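Local coordinates for protein aminoacyltransferase FemA (Staphylococcus aureus, PDB 1LRZ) that adds glycines 2 and 3 of the pentaglycine interpeptide bridge of staphylococcal peptidoglycan, taking them from glycyl-tRNA, at residues G37-L42 against L58-V63; C102-I107 against P404-Y409; P112-N117 against I390-G395; R156-L161 against N362-S367. One frame throughout, in Å; residues are numbered along the deposited sequence.

Interaction 1: G37-L42 against L58-V63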
loop_
_atom_site.group_PDB
_atom_site.type_symbol
_atom_site.label_atom_id
_atom_site.label_comp_id
_atom_site.label_asym_id
_atom_site.label_seq_id
_atom_site.Cartn_x
_atom_site.Cartn_y
_atom_site.Cartn_z
ATOM N N GLY A 37 -10.698 -8.161 -21.180
ATOM C CA GLY A 37 -10.635 -9.225 -22.169
ATOM C C GLY A 37 -9.776 -10.444 -21.886
ATOM O O GLY A 37 -9.519 -11.242 -22.791
ATOM N N TYR A 38 -9.322 -10.609 -20.649
ATOM C CA TYR A 38 -8.511 -11.782 -20.336
ATOM C C TYR A 38 -9.385 -13.009 -20.124
ATOM O O TYR A 38 -10.515 -12.901 -19.641
ATOM C CB TYR A 38 -7.696 -11.586 -19.048
ATOM C CG TYR A 38 -6.562 -10.603 -19.151
ATOM C CD1 TYR A 38 -6.788 -9.238 -19.020
ATOM C CD2 TYR A 38 -5.264 -11.040 -19.396
ATOM C CE1 TYR A 38 -5.749 -8.324 -19.132
ATOM C CE2 TYR A 38 -4.212 -10.139 -19.510
ATOM C CZ TYR A 38 -4.463 -8.778 -19.379
ATOM O OH TYR A 38 -3.432 -7.873 -19.503
ATOM N N GLU A 39 -8.859 -14.171 -20.495
ATOM C CA GLU A 39 -9.555 -15.414 -20.234
ATOM C C GLU A 39 -9.326 -15.526 -18.722
ATOM O O GLU A 39 -8.176 -15.536 -18.265
ATOM C CB GLU A 39 -8.875 -16.581 -20.943
ATOM C CG GLU A 39 -9.583 -17.912 -20.713
ATOM C CD GLU A 39 -8.910 -19.061 -21.436
ATOM O OE1 GLU A 39 -8.508 -18.853 -22.605
ATOM O OE2 GLU A 39 -8.785 -20.164 -20.849
ATOM N N THR A 40 -10.402 -15.609 -17.948
ATOM C CA THR A 40 -10.269 -15.663 -16.496
ATOM C C THR A 40 -10.968 -16.858 -15.867
ATOM O O THR A 40 -12.114 -17.165 -16.196
ATOM C CB THR A 40 -10.812 -14.354 -15.872
ATOM O OG1 THR A 40 -10.291 -13.235 -16.605
ATOM C CG2 THR A 40 -10.375 -14.223 -14.415
ATOM N N HIS A 41 -10.260 -17.531 -14.961
ATOM C CA HIS A 41 -10.792 -18.705 -14.270
ATOM C C HIS A 41 -10.805 -18.535 -12.755
ATOM O O HIS A 41 -9.896 -17.922 -12.171
ATOM C CB HIS A 41 -9.952 -19.948 -14.564
ATOM C CG HIS A 41 -9.900 -20.338 -16.008
ATOM N ND1 HIS A 41 -9.358 -19.525 -16.982
ATOM C CD2 HIS A 41 -10.235 -21.493 -16.627
ATOM C CE1 HIS A 41 -9.355 -20.168 -18.136
ATOM N NE2 HIS A 41 -9.880 -21.365 -17.948
ATOM N N LEU A 42 -11.841 -19.084 -12.128
ATOM C CA LEU A 42 -11.955 -19.069 -10.677
ATOM C C LEU A 42 -12.008 -20.538 -10.283
ATOM O O LEU A 42 -13.008 -21.224 -10.535
ATOM C CB LEU A 42 -13.226 -18.351 -10.220
ATOM C CG LEU A 42 -13.338 -16.851 -10.528
ATOM C CD1 LEU A 42 -14.662 -16.332 -9.972
ATOM C CD2 LEU A 42 -12.165 -16.100 -9.918
ATOM N N LEU A 58 -7.256 -17.212 -11.784
ATOM C CA LEU A 58 -6.231 -17.470 -12.791
ATOM C C LEU A 58 -6.574 -16.691 -14.043
ATOM O O LEU A 58 -7.752 -16.515 -14.361
ATOM C CB LEU A 58 -6.208 -18.957 -13.168
ATOM C CG LEU A 58 -6.067 -20.047 -12.098
ATOM C CD1 LEU A 58 -6.390 -21.407 -12.734
ATOM C CD2 LEU A 58 -4.665 -20.033 -11.526
ATOM N N THR A 59 -5.550 -16.206 -14.737
ATOM C CA THR A 59 -5.764 -15.514 -15.996
ATOM C C THR A 59 -4.927 -16.264 -17.024
ATOM O O THR A 59 -3.874 -16.818 -16.706
ATOM C CB THR A 59 -5.332 -14.026 -15.959
ATOM O OG1 THR A 59 -4.025 -13.916 -15.382
ATOM C CG2 THR A 59 -6.353 -13.191 -15.175
ATOM N N ALA A 60 -5.411 -16.299 -18.256
ATOM C CA ALA A 60 -4.710 -17.002 -19.318
ATOM C C ALA A 60 -4.595 -16.108 -20.534
ATOM O O ALA A 60 -5.518 -15.365 -20.861
ATOM C CB ALA A 60 -5.458 -18.284 -19.669
ATOM N N VAL A 61 -3.444 -16.184 -21.189
ATOM C CA VAL A 61 -3.156 -15.407 -22.386
ATOM C C VAL A 61 -2.614 -16.353 -23.476
ATOM O O VAL A 61 -1.806 -17.240 -23.194
ATOM C CB VAL A 61 -2.107 -14.306 -22.065
ATOM C CG1 VAL A 61 -1.411 -13.848 -23.321
ATOM C CG2 VAL A 61 -2.801 -13.117 -21.381
ATOM N N PRO A 62 -3.064 -16.184 -24.729
ATOM C CA PRO A 62 -2.585 -17.050 -25.811
ATOM C C PRO A 62 -1.100 -16.885 -26.113
ATOM O O PRO A 62 -0.590 -15.769 -26.175
ATOM C CB PRO A 62 -3.476 -16.656 -26.994
ATOM C CG PRO A 62 -3.844 -15.242 -26.695
ATOM C CD PRO A 62 -4.107 -15.263 -25.208
ATOM N N VAL A 63 -0.405 -18.009 -26.259
ATOM C CA VAL A 63 1.013 -18.013 -26.592
ATOM C C VAL A 63 1.290 -19.190 -27.518
ATOM O O VAL A 63 0.613 -20.224 -27.453
ATOM C CB VAL A 63 1.922 -18.154 -25.339
ATOM C CG1 VAL A 63 1.745 -16.943 -24.432
ATOM C CG2 VAL A 63 1.588 -19.456 -24.587
HETATM O O HOH W 1 -6.890 -13.936 -22.552
#
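Backbone hydrogen bonds between Glu39-His41 and Leu58-Ala60 join the two arms of an antiparallel beta hairpin, strands 39-46 and 52-63. His41 and Leu58 form a hydrogen-bonded pair in which His41 N reaches Leu58 O at 2.8 Å with an almost straight N-H (174°), and Leu58 N answers to His41 O. Two residues along, past the non-hydrogen-bonded pair Thr40-Thr59, Ala60 N gives to Glu39 O at 2.9 Å. For the return bond of that pair a water stands in, accepting from Glu39 N and donating to Ala60 O. Among apolar contacts, the Tyr38 ring runs alongside Val61, whose CG2 lies 3.8 Å from Tyr38 CD2. The Glu39 chain, fully extended with CG anti to the backbone N (chi1 -179°), passes over the methyl of Ala60, with Glu39 CD 4.0 Å from Ala60 CB. Polar ends turn elsewhere: Glu39 OE1 makes a salt bridge to Lys68, and Thr59 OG1 bonds to Asn73. Thr40 OG1 instead turns back on its own segment, to Tyr38 O, from above the carbonyl plane. The chemistry implies a hairpin fixed by main-chain bonds, its open end bridged by water and its side chains tying it to strand 67-78.

Interaction 2: C102-I107 against P404-Y409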
loop_
_atom_site.group_PDB
_atom_site.type_symbol
_atom_site.label_atom_id
_atom_site.label_comp_id
_atom_site.label_asym_id
_atom_site.label_seq_id
_atom_site.Cartn_x
_atom_site.Cartn_y
_atom_site.Cartn_z
ATOM N N CYS A 102 -2.625 -25.365 -21.733
ATOM C CA CYS A 102 -1.610 -24.558 -21.096
ATOM C C CYS A 102 -0.234 -24.953 -21.610
ATOM O O CYS A 102 0.057 -26.140 -21.782
ATOM C CB CYS A 102 -1.675 -24.751 -19.580
ATOM S SG CYS A 102 -0.395 -23.857 -18.678
ATOM N N LEU A 103 0.607 -23.954 -21.868
ATOM C CA LEU A 103 1.976 -24.188 -22.310
ATOM C C LEU A 103 2.850 -24.224 -21.056
ATOM O O LEU A 103 3.743 -25.062 -20.931
ATOM C CB LEU A 103 2.461 -23.059 -23.225
ATOM C CG LEU A 103 3.958 -23.122 -23.546
ATOM C CD1 LEU A 103 4.316 -24.477 -24.163
ATOM C CD2 LEU A 103 4.316 -21.985 -24.502
ATOM N N TYR A 104 2.610 -23.277 -20.151
ATOM C CA TYR A 104 3.323 -23.222 -18.877
ATOM C C TYR A 104 2.495 -22.467 -17.849
ATOM O O TYR A 104 1.772 -21.530 -18.189
ATOM C CB TYR A 104 4.724 -22.601 -19.021
ATOM C CG TYR A 104 4.785 -21.120 -19.305
ATOM C CD1 TYR A 104 5.233 -20.219 -18.333
ATOM C CD2 TYR A 104 4.470 -20.628 -20.560
ATOM C CE1 TYR A 104 5.375 -18.852 -18.624
ATOM C CE2 TYR A 104 4.602 -19.272 -20.866
ATOM C CZ TYR A 104 5.057 -18.390 -19.895
ATOM O OH TYR A 104 5.189 -17.060 -20.213
ATOM N N LEU A 105 2.587 -22.918 -16.601
ATOM C CA LEU A 105 1.848 -22.352 -15.479
ATOM C C LEU A 105 2.806 -21.596 -14.562
ATOM O O LEU A 105 3.797 -22.150 -14.080
ATOM C CB LEU A 105 1.149 -23.476 -14.711
ATOM C CG LEU A 105 0.547 -23.172 -13.335
ATOM C CD1 LEU A 105 -0.489 -22.062 -13.438
ATOM C CD2 LEU A 105 -0.073 -24.451 -12.781
ATOM N N HIS A 106 2.487 -20.327 -14.333
ATOM C CA HIS A 106 3.297 -19.433 -13.520
ATOM C C HIS A 106 2.575 -19.077 -12.208
ATOM O O HIS A 106 1.473 -18.523 -12.234
ATOM C CB HIS A 106 3.574 -18.164 -14.346
ATOM C CG HIS A 106 4.287 -17.080 -13.602
ATOM N ND1 HIS A 106 4.351 -15.784 -14.073
ATOM C CD2 HIS A 106 4.956 -17.088 -12.425
ATOM C CE1 HIS A 106 5.028 -15.041 -13.213
ATOM N NE2 HIS A 106 5.405 -15.810 -12.205
ATOM N N ILE A 107 3.179 -19.419 -11.072
ATOM C CA ILE A 107 2.585 -19.095 -9.773
ATOM C C ILE A 107 3.515 -18.199 -8.938
ATOM O O ILE A 107 4.743 -18.332 -8.988
ATOM C CB ILE A 107 2.264 -20.360 -8.942
ATOM C CG1 ILE A 107 3.555 -21.127 -8.647
ATOM C CG2 ILE A 107 1.265 -21.257 -9.704
ATOM C CD1 ILE A 107 3.407 -22.214 -7.588
ATOM N N PRO A 404 9.204 -29.064 -24.910
ATOM C CA PRO A 404 9.857 -28.646 -26.157
ATOM C C PRO A 404 9.301 -27.322 -26.681
ATOM O O PRO A 404 10.061 -26.419 -27.062
ATOM C CB PRO A 404 9.565 -29.807 -27.106
ATOM C CG PRO A 404 9.540 -30.991 -26.177
ATOM C CD PRO A 404 8.751 -30.466 -24.991
ATOM N N VAL A 405 7.976 -27.201 -26.703
ATOM C CA VAL A 405 7.349 -25.975 -27.196
ATOM C C VAL A 405 7.737 -24.802 -26.297
ATOM O O VAL A 405 7.997 -23.690 -26.779
ATOM C CB VAL A 405 5.801 -26.102 -27.256
ATOM C CG1 VAL A 405 5.190 -24.785 -27.724
ATOM C CG2 VAL A 405 5.402 -27.241 -28.204
ATOM N N TYR A 406 7.788 -25.050 -24.990
ATOM C CA TYR A 406 8.164 -23.997 -24.054
ATOM C C TYR A 406 9.627 -23.590 -24.304
ATOM O O TYR A 406 9.989 -22.412 -24.201
ATOM C CB TYR A 406 7.980 -24.480 -22.617
ATOM C CG TYR A 406 8.322 -23.424 -21.588
ATOM C CD1 TYR A 406 7.600 -22.228 -21.524
ATOM C CD2 TYR A 406 9.379 -23.611 -20.695
ATOM C CE1 TYR A 406 7.919 -21.241 -20.590
ATOM C CE2 TYR A 406 9.712 -22.631 -19.756
ATOM C CZ TYR A 406 8.978 -21.448 -19.711
ATOM O OH TYR A 406 9.320 -20.472 -18.803
ATOM N N ALA A 407 10.465 -24.569 -24.643
ATOM C CA ALA A 407 11.871 -24.287 -24.934
ATOM C C ALA A 407 11.960 -23.343 -26.138
ATOM O O ALA A 407 12.730 -22.381 -26.132
ATOM C CB ALA A 407 12.626 -25.590 -25.224
ATOM N N ALA A 408 11.164 -23.613 -27.170
ATOM C CA ALA A 408 11.170 -22.762 -28.356
ATOM C C ALA A 408 10.681 -21.361 -27.983
ATOM O O ALA A 408 11.225 -20.354 -28.442
ATOM C CB ALA A 408 10.273 -23.361 -29.441
ATOM N N TYR A 409 9.658 -21.317 -27.133
ATOM C CA TYR A 409 9.062 -20.064 -26.682
ATOM C C TYR A 409 10.059 -19.164 -25.953
ATOM O O TYR A 409 10.093 -17.948 -26.177
ATOM C CB TYR A 409 7.885 -20.353 -25.752
ATOM C CG TYR A 409 7.304 -19.116 -25.114
ATOM C CD1 TYR A 409 6.564 -18.201 -25.868
ATOM C CD2 TYR A 409 7.500 -18.851 -23.755
ATOM C CE1 TYR A 409 6.030 -17.055 -25.284
ATOM C CE2 TYR A 409 6.970 -17.708 -23.161
ATOM C CZ TYR A 409 6.234 -16.816 -23.932
ATOM O OH TYR A 409 5.698 -15.691 -23.346
#
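The ring of Tyr104 receives Tyr406 over one face, with Tyr406 CE1 3.4 Å above the plane and displaced toward the rim. The two rings are inclined at 44° and their centroids are 4.7 Å apart, neither a parallel stack nor an edge-to-face pair. Tyr409 approaches the same ring obliquely near its hydroxyl end, Tyr409 CE2 lying 3.6 Å from Tyr104 CE2. At the edge of the Tyr406 ring, near its plane, sits Leu103 CG. Together the three tyrosines make an aromatic cluster, in which Tyr104 also stacks on Tyr69 of the neighbouring strand. A chi1 of 70° at Tyr104 sets CG between the backbone N and carbonyl carbon, and this carries the ring out to the helix. Leu103 divides its methyls: CD1 meets Val405 CG1 at 3.7 Å and Tyr406 CB at 4.0 Å, whereas CD2 rests near Tyr409 CB at 4.1 Å. Val405, Tyr406 and Tyr409 present one side of helix 403-411 to the strand, at the corner the chain turns at Leu103. The phenol oxygens, Tyr104 OH and Tyr409 OH, are 3.5 Å apart, at most a weak bond. The chemistry is therefore mainly dispersive, and the C-terminal helix is held against the sheet by ring and methyl contacts.

Interaction 3: P112-N117 against I390-G395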
loop_
_atom_site.group_PDB
_atom_site.type_symbol
_atom_site.label_atom_id
_atom_site.label_comp_id
_atom_site.label_asym_id
_atom_site.label_seq_id
_atom_site.Cartn_x
_atom_site.Cartn_y
_atom_site.Cartn_z
ATOM N N PRO A 112 4.962 -15.840 2.852
ATOM C CA PRO A 112 6.226 -15.377 3.432
ATOM C C PRO A 112 7.292 -16.459 3.416
ATOM O O PRO A 112 6.995 -17.647 3.557
ATOM C CB PRO A 112 5.846 -14.993 4.865
ATOM C CG PRO A 112 4.391 -14.658 4.769
ATOM C CD PRO A 112 3.867 -15.733 3.832
ATOM N N TYR A 113 8.537 -16.013 3.268
ATOM C CA TYR A 113 9.704 -16.878 3.249
ATOM C C TYR A 113 10.580 -16.496 4.448
ATOM O O TYR A 113 10.838 -17.319 5.327
ATOM C CB TYR A 113 10.467 -16.677 1.933
ATOM C CG TYR A 113 11.880 -17.219 1.924
ATOM C CD1 TYR A 113 12.178 -18.486 2.456
ATOM C CD2 TYR A 113 12.918 -16.481 1.360
ATOM C CE1 TYR A 113 13.470 -18.998 2.428
ATOM C CE2 TYR A 113 14.223 -16.983 1.321
ATOM C CZ TYR A 113 14.491 -18.240 1.854
ATOM O OH TYR A 113 15.769 -18.742 1.796
ATOM N N GLN A 114 11.004 -15.235 4.481
ATOM C CA GLN A 114 11.848 -14.708 5.552
ATOM C C GLN A 114 11.385 -13.314 5.996
ATOM O O GLN A 114 10.707 -12.610 5.244
ATOM C CB GLN A 114 13.303 -14.578 5.070
ATOM C CG GLN A 114 13.950 -15.851 4.582
ATOM C CD GLN A 114 15.421 -15.651 4.253
ATOM O OE1 GLN A 114 16.275 -16.377 4.758
ATOM N NE2 GLN A 114 15.723 -14.660 3.401
ATOM N N TYR A 115 11.782 -12.924 7.208
ATOM C CA TYR A 115 11.484 -11.606 7.766
ATOM C C TYR A 115 12.832 -10.915 7.918
ATOM O O TYR A 115 13.804 -11.547 8.319
ATOM C CB TYR A 115 10.836 -11.731 9.143
ATOM C CG TYR A 115 9.535 -12.486 9.117
ATOM C CD1 TYR A 115 9.417 -13.743 9.720
ATOM C CD2 TYR A 115 8.418 -11.947 8.481
ATOM C CE1 TYR A 115 8.206 -14.445 9.684
ATOM C CE2 TYR A 115 7.209 -12.633 8.440
ATOM C CZ TYR A 115 7.110 -13.875 9.038
ATOM O OH TYR A 115 5.912 -14.534 8.992
ATOM N N LEU A 116 12.892 -9.629 7.593
ATOM C CA LEU A 116 14.139 -8.871 7.702
ATOM C C LEU A 116 13.848 -7.500 8.292
ATOM O O LEU A 116 12.681 -7.129 8.430
ATOM C CB LEU A 116 14.768 -8.673 6.310
ATOM C CG LEU A 116 15.107 -9.943 5.507
ATOM C CD1 LEU A 116 13.920 -10.358 4.639
ATOM C CD2 LEU A 116 16.295 -9.678 4.624
ATOM N N ASN A 117 14.895 -6.759 8.657
ATOM C CA ASN A 117 14.696 -5.385 9.118
ATOM C C ASN A 117 15.044 -4.538 7.898
ATOM O O ASN A 117 15.474 -5.074 6.870
ATOM C CB ASN A 117 15.595 -5.016 10.317
ATOM C CG ASN A 117 17.091 -5.195 10.037
ATOM O OD1 ASN A 117 17.565 -5.019 8.915
ATOM N ND2 ASN A 117 17.841 -5.516 11.087
ATOM N N ILE A 390 10.417 -5.939 7.271
ATOM C CA ILE A 390 10.433 -6.421 5.888
ATOM C C ILE A 390 9.963 -7.880 5.791
ATOM O O ILE A 390 10.353 -8.727 6.599
ATOM C CB ILE A 390 11.850 -6.372 5.260
ATOM C CG1 ILE A 390 12.385 -4.930 5.232
ATOM C CG2 ILE A 390 11.804 -6.949 3.838
ATOM C CD1 ILE A 390 11.537 -3.959 4.428
ATOM N N ILE A 391 9.112 -8.168 4.816
ATOM C CA ILE A 391 8.686 -9.544 4.616
ATOM C C ILE A 391 9.149 -9.944 3.217
ATOM O O ILE A 391 8.843 -9.264 2.235
ATOM C CB ILE A 391 7.153 -9.730 4.716
ATOM C CG1 ILE A 391 6.679 -9.344 6.123
ATOM C CG2 ILE A 391 6.784 -11.221 4.416
ATOM C CD1 ILE A 391 5.157 -9.444 6.315
ATOM N N GLU A 392 9.933 -11.015 3.146
ATOM C CA GLU A 392 10.414 -11.528 1.866
ATOM C C GLU A 392 9.565 -12.745 1.543
ATOM O O GLU A 392 9.431 -13.647 2.384
ATOM C CB GLU A 392 11.887 -11.942 1.957
ATOM C CG GLU A 392 12.407 -12.607 0.669
ATOM C CD GLU A 392 13.867 -13.038 0.777
ATOM O OE1 GLU A 392 14.408 -13.607 -0.209
ATOM O OE2 GLU A 392 14.479 -12.804 1.846
ATOM N N TYR A 393 8.994 -12.773 0.341
ATOM C CA TYR A 393 8.145 -13.883 -0.067
ATOM C C TYR A 393 8.920 -14.954 -0.842
ATOM O O TYR A 393 10.037 -14.717 -1.297
ATOM C CB TYR A 393 6.966 -13.361 -0.893
ATOM C CG TYR A 393 6.140 -12.343 -0.137
ATOM C CD1 TYR A 393 6.328 -10.978 -0.346
ATOM C CD2 TYR A 393 5.233 -12.743 0.848
ATOM C CE1 TYR A 393 5.646 -10.025 0.397
ATOM C CE2 TYR A 393 4.540 -11.796 1.613
ATOM C CZ TYR A 393 4.752 -10.434 1.379
ATOM O OH TYR A 393 4.066 -9.482 2.101
ATOM N N VAL A 394 8.327 -16.135 -0.987
ATOM C CA VAL A 394 8.998 -17.234 -1.675
ATOM C C VAL A 394 9.376 -16.946 -3.121
ATOM O O VAL A 394 10.390 -17.448 -3.602
ATOM C CB VAL A 394 8.154 -18.527 -1.630
ATOM C CG1 VAL A 394 8.084 -19.037 -0.182
ATOM C CG2 VAL A 394 6.753 -18.267 -2.168
ATOM N N GLY A 395 8.579 -16.139 -3.814
ATOM C CA GLY A 395 8.906 -15.828 -5.196
ATOM C C GLY A 395 8.045 -16.521 -6.241
ATOM O O GLY A 395 6.894 -16.902 -5.980
#
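Around Glu392 the packing is close, and Tyr113 and Gln114 both face this residue in a classic beta bulge. Glu392 O accepts two backbone N-H groups, from Tyr113 N at 2.7 Å in the carbonyl plane and from Gln114 N at 3.1 Å with a tilt. Glu392 N returns a bond to Gln114 O. The carboxylate is gripped as well: Gln114 NE2 donates to Glu392 OE2 at 2.7 Å, the acceptor lying in the amide plane but the nitrogen standing above the carboxylate plane, the two planes being 72° apart. A chi1 of 175° swings the extended Glu392 chain alongside Tyr113, and OE1 sits in plane at the ring edge, 3.6 Å from Tyr113 CD2. Gln114 CG lies over the centre of that ring. Pro112 is packed in too, its CB 3.9 Å from Ile391 CG2 and its N at the edge of the Tyr393 ring. Farther along, Leu116 and Ile390 exchange two backbone bonds, and Leu116 CD1 covers Glu392 CB at 3.7 Å. The looser side is that of Tyr115, partly exposed, whose ring edge meets Ile391 CG1 at 3.9 Å. Arg156 completes the polar cluster with a salt bridge to Glu392 OE1. A buried carboxylate held by an amide on one oxygen and a guanidinium on the other would probably stay ionised, linking the bulge to the start of strand 157-162.

Interaction 4: R156-L161 against N362-S367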
loop_
_atom_site.group_PDB
_atom_site.type_symbol
_atom_site.label_atom_id
_atom_site.label_comp_id
_atom_site.label_asym_id
_atom_site.label_seq_id
_atom_site.Cartn_x
_atom_site.Cartn_y
_atom_site.Cartn_z
ATOM N N ARG A 156 9.347 -9.170 -4.724
ATOM C CA ARG A 156 9.362 -10.169 -3.656
ATOM C C ARG A 156 9.484 -9.638 -2.228
ATOM O O ARG A 156 9.437 -10.425 -1.281
ATOM C CB ARG A 156 10.498 -11.192 -3.864
ATOM C CG ARG A 156 10.248 -12.310 -4.863
ATOM C CD ARG A 156 11.248 -13.477 -4.659
ATOM N NE ARG A 156 12.609 -13.000 -4.420
ATOM C CZ ARG A 156 13.290 -13.207 -3.296
ATOM N NH1 ARG A 156 12.747 -13.899 -2.298
ATOM N NH2 ARG A 156 14.507 -12.700 -3.161
ATOM N N TYR A 157 9.636 -8.329 -2.061
ATOM C CA TYR A 157 9.781 -7.760 -0.722
ATOM C C TYR A 157 8.775 -6.659 -0.411
ATOM O O TYR A 157 8.553 -5.768 -1.232
ATOM C CB TYR A 157 11.183 -7.176 -0.523
ATOM C CG TYR A 157 12.332 -8.136 -0.743
ATOM C CD1 TYR A 157 12.743 -8.491 -2.035
ATOM C CD2 TYR A 157 13.031 -8.664 0.340
ATOM C CE1 TYR A 157 13.835 -9.357 -2.237
ATOM C CE2 TYR A 157 14.116 -9.523 0.150
ATOM C CZ TYR A 157 14.511 -9.862 -1.138
ATOM O OH TYR A 157 15.598 -10.689 -1.316
ATOM N N HIS A 158 8.182 -6.727 0.782
ATOM C CA HIS A 158 7.221 -5.724 1.250
ATOM C C HIS A 158 7.690 -5.149 2.589
ATOM O O HIS A 158 8.330 -5.845 3.374
ATOM C CB HIS A 158 5.831 -6.337 1.492
ATOM C CG HIS A 158 5.092 -6.716 0.245
ATOM N ND1 HIS A 158 3.906 -7.420 0.276
ATOM C CD2 HIS A 158 5.358 -6.482 -1.063
ATOM C CE1 HIS A 158 3.475 -7.606 -0.960
ATOM N NE2 HIS A 158 4.337 -7.047 -1.793
ATOM N N SER A 159 7.368 -3.878 2.832
ATOM C CA SER A 159 7.668 -3.213 4.104
ATOM C C SER A 159 6.280 -3.203 4.745
ATOM O O SER A 159 5.371 -2.534 4.246
ATOM C CB SER A 159 8.137 -1.779 3.884
ATOM O OG SER A 159 8.112 -1.079 5.120
ATOM N N VAL A 160 6.120 -3.925 5.848
ATOM C CA VAL A 160 4.809 -4.076 6.473
ATOM C C VAL A 160 4.733 -3.657 7.938
ATOM O O VAL A 160 5.567 -4.053 8.743
ATOM C CB VAL A 160 4.369 -5.557 6.365
ATOM C CG1 VAL A 160 2.943 -5.736 6.892
ATOM C CG2 VAL A 160 4.492 -6.019 4.908
ATOM N N LEU A 161 3.711 -2.871 8.262
ATOM C CA LEU A 161 3.486 -2.381 9.620
ATOM C C LEU A 161 2.347 -3.162 10.269
ATOM O O LEU A 161 1.200 -3.120 9.809
ATOM C CB LEU A 161 3.125 -0.896 9.588
ATOM C CG LEU A 161 2.824 -0.203 10.926
ATOM C CD1 LEU A 161 4.058 -0.270 11.837
ATOM C CD2 LEU A 161 2.446 1.254 10.650
ATOM N N ASN A 362 0.351 -2.316 4.741
ATOM C CA ASN A 362 1.422 -2.670 3.828
ATOM C C ASN A 362 1.984 -1.492 3.023
ATOM O O ASN A 362 1.331 -1.021 2.092
ATOM C CB ASN A 362 0.884 -3.742 2.872
ATOM C CG ASN A 362 1.975 -4.608 2.290
ATOM O OD1 ASN A 362 3.117 -4.180 2.176
ATOM N ND2 ASN A 362 1.618 -5.839 1.898
ATOM N N PHE A 363 3.188 -1.029 3.376
ATOM C CA PHE A 363 3.834 0.066 2.644
ATOM C C PHE A 363 4.249 -0.477 1.276
ATOM O O PHE A 363 4.726 0.251 0.401
ATOM C CB PHE A 363 5.067 0.590 3.398
ATOM C CG PHE A 363 4.728 1.487 4.555
ATOM C CD1 PHE A 363 4.748 1.005 5.864
ATOM C CD2 PHE A 363 4.375 2.822 4.332
ATOM C CE1 PHE A 363 4.416 1.843 6.942
ATOM C CE2 PHE A 363 4.042 3.670 5.410
ATOM C CZ PHE A 363 4.063 3.182 6.711
ATOM N N TYR A 364 4.058 -1.781 1.125
ATOM C CA TYR A 364 4.343 -2.512 -0.101
ATOM C C TYR A 364 5.807 -2.632 -0.560
ATOM O O TYR A 364 6.725 -2.709 0.253
ATOM C CB TYR A 364 3.456 -1.986 -1.249
ATOM C CG TYR A 364 2.880 -3.094 -2.126
ATOM C CD1 TYR A 364 2.257 -4.213 -1.547
ATOM C CD2 TYR A 364 2.944 -3.026 -3.518
ATOM C CE1 TYR A 364 1.720 -5.225 -2.327
ATOM C CE2 TYR A 364 2.406 -4.049 -4.319
ATOM C CZ TYR A 364 1.796 -5.142 -3.712
ATOM O OH TYR A 364 1.256 -6.155 -4.474
ATOM N N GLY A 365 5.999 -2.649 -1.873
ATOM C CA GLY A 365 7.307 -2.883 -2.456
ATOM C C GLY A 365 8.595 -2.152 -2.135
ATOM O O GLY A 365 8.624 -0.927 -2.081
ATOM N N VAL A 366 9.656 -2.925 -1.892
ATOM C CA VAL A 366 10.999 -2.365 -1.703
ATOM C C VAL A 366 11.878 -3.278 -2.564
ATOM O O VAL A 366 11.555 -4.460 -2.754
ATOM C CB VAL A 366 11.487 -2.352 -0.212
ATOM C CG1 VAL A 366 10.518 -1.524 0.643
ATOM C CG2 VAL A 366 11.631 -3.765 0.326
ATOM N N SER A 367 12.973 -2.739 -3.092
ATOM C CA SER A 367 13.844 -3.505 -3.985
ATOM C C SER A 367 14.471 -4.760 -3.386
ATOM O O SER A 367 14.716 -5.731 -4.100
ATOM C CB SER A 367 14.964 -2.608 -4.523
ATOM O OG SER A 367 15.854 -2.256 -3.477
#
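Strands 157-161 and 362-365 run antiparallel, at 171°, with a classic beta bulge where Phe363 and Tyr364 both face Ser159. Phe363 N donates to Ser159 O at 2.8 Å, a bent bond (130° at the hydrogen). Ser159 N gives to Tyr364 O at 2.9 Å, and Val366 N reaches Tyr157 O from above the carbonyl plane. Tyr364 takes a positive phi, which goes with the bulge. Asn362 OD1 appears to accept from Tyr364 N, as in an Asx turn, though the nitrogen's position is doubtful. Among the side chains, His158 and Tyr364 lie side by side, their rings inclined at 31°; Tyr364 CD1 stands over one face of the imidazole, toward its rim, while His158 NE2 lies over the phenol ring, 3.2 Å from Tyr364 CE1. The backbone oxygen of Ser159 sits in plane at the edge of the Phe363 ring, and Leu161 CB meets Phe363 CE1 at 4.0 Å. At the other end Val366 CG2 packs on Tyr157 CB at 3.5 Å. Outside the pair, Tyr364 OH bonds to His22 and Ser159 OG to His118. Within the nine-stranded sheet, strand 157-162 lies between strands 389-393 and 360-365, and Val366 leans on helix 377-384 through Val380 and Lys383.

Two sheets organise the four contacts. Interactions 1 and 2 reach the seven-stranded sheet, with centres about 15 Å apart, and meet where Val63 CG2 packs on Leu103 CD2 at 3.7 Å. Interactions 3 and 4 share the nine-stranded sheet, their centres about 9 Å apart, joined by Ile391 N to His158 O, a probable hydrogen bond of 2.8 Å. Between the sheets, strands 102-107 and 112-116 follow each other in the chain; the centres of interactions 2 and 3 are about 28 Å apart, yet their nearest atoms come within about 4 Å without touching. Interaction 4 is nested within the loop closed by interaction 3, itself nested within that of interaction 2.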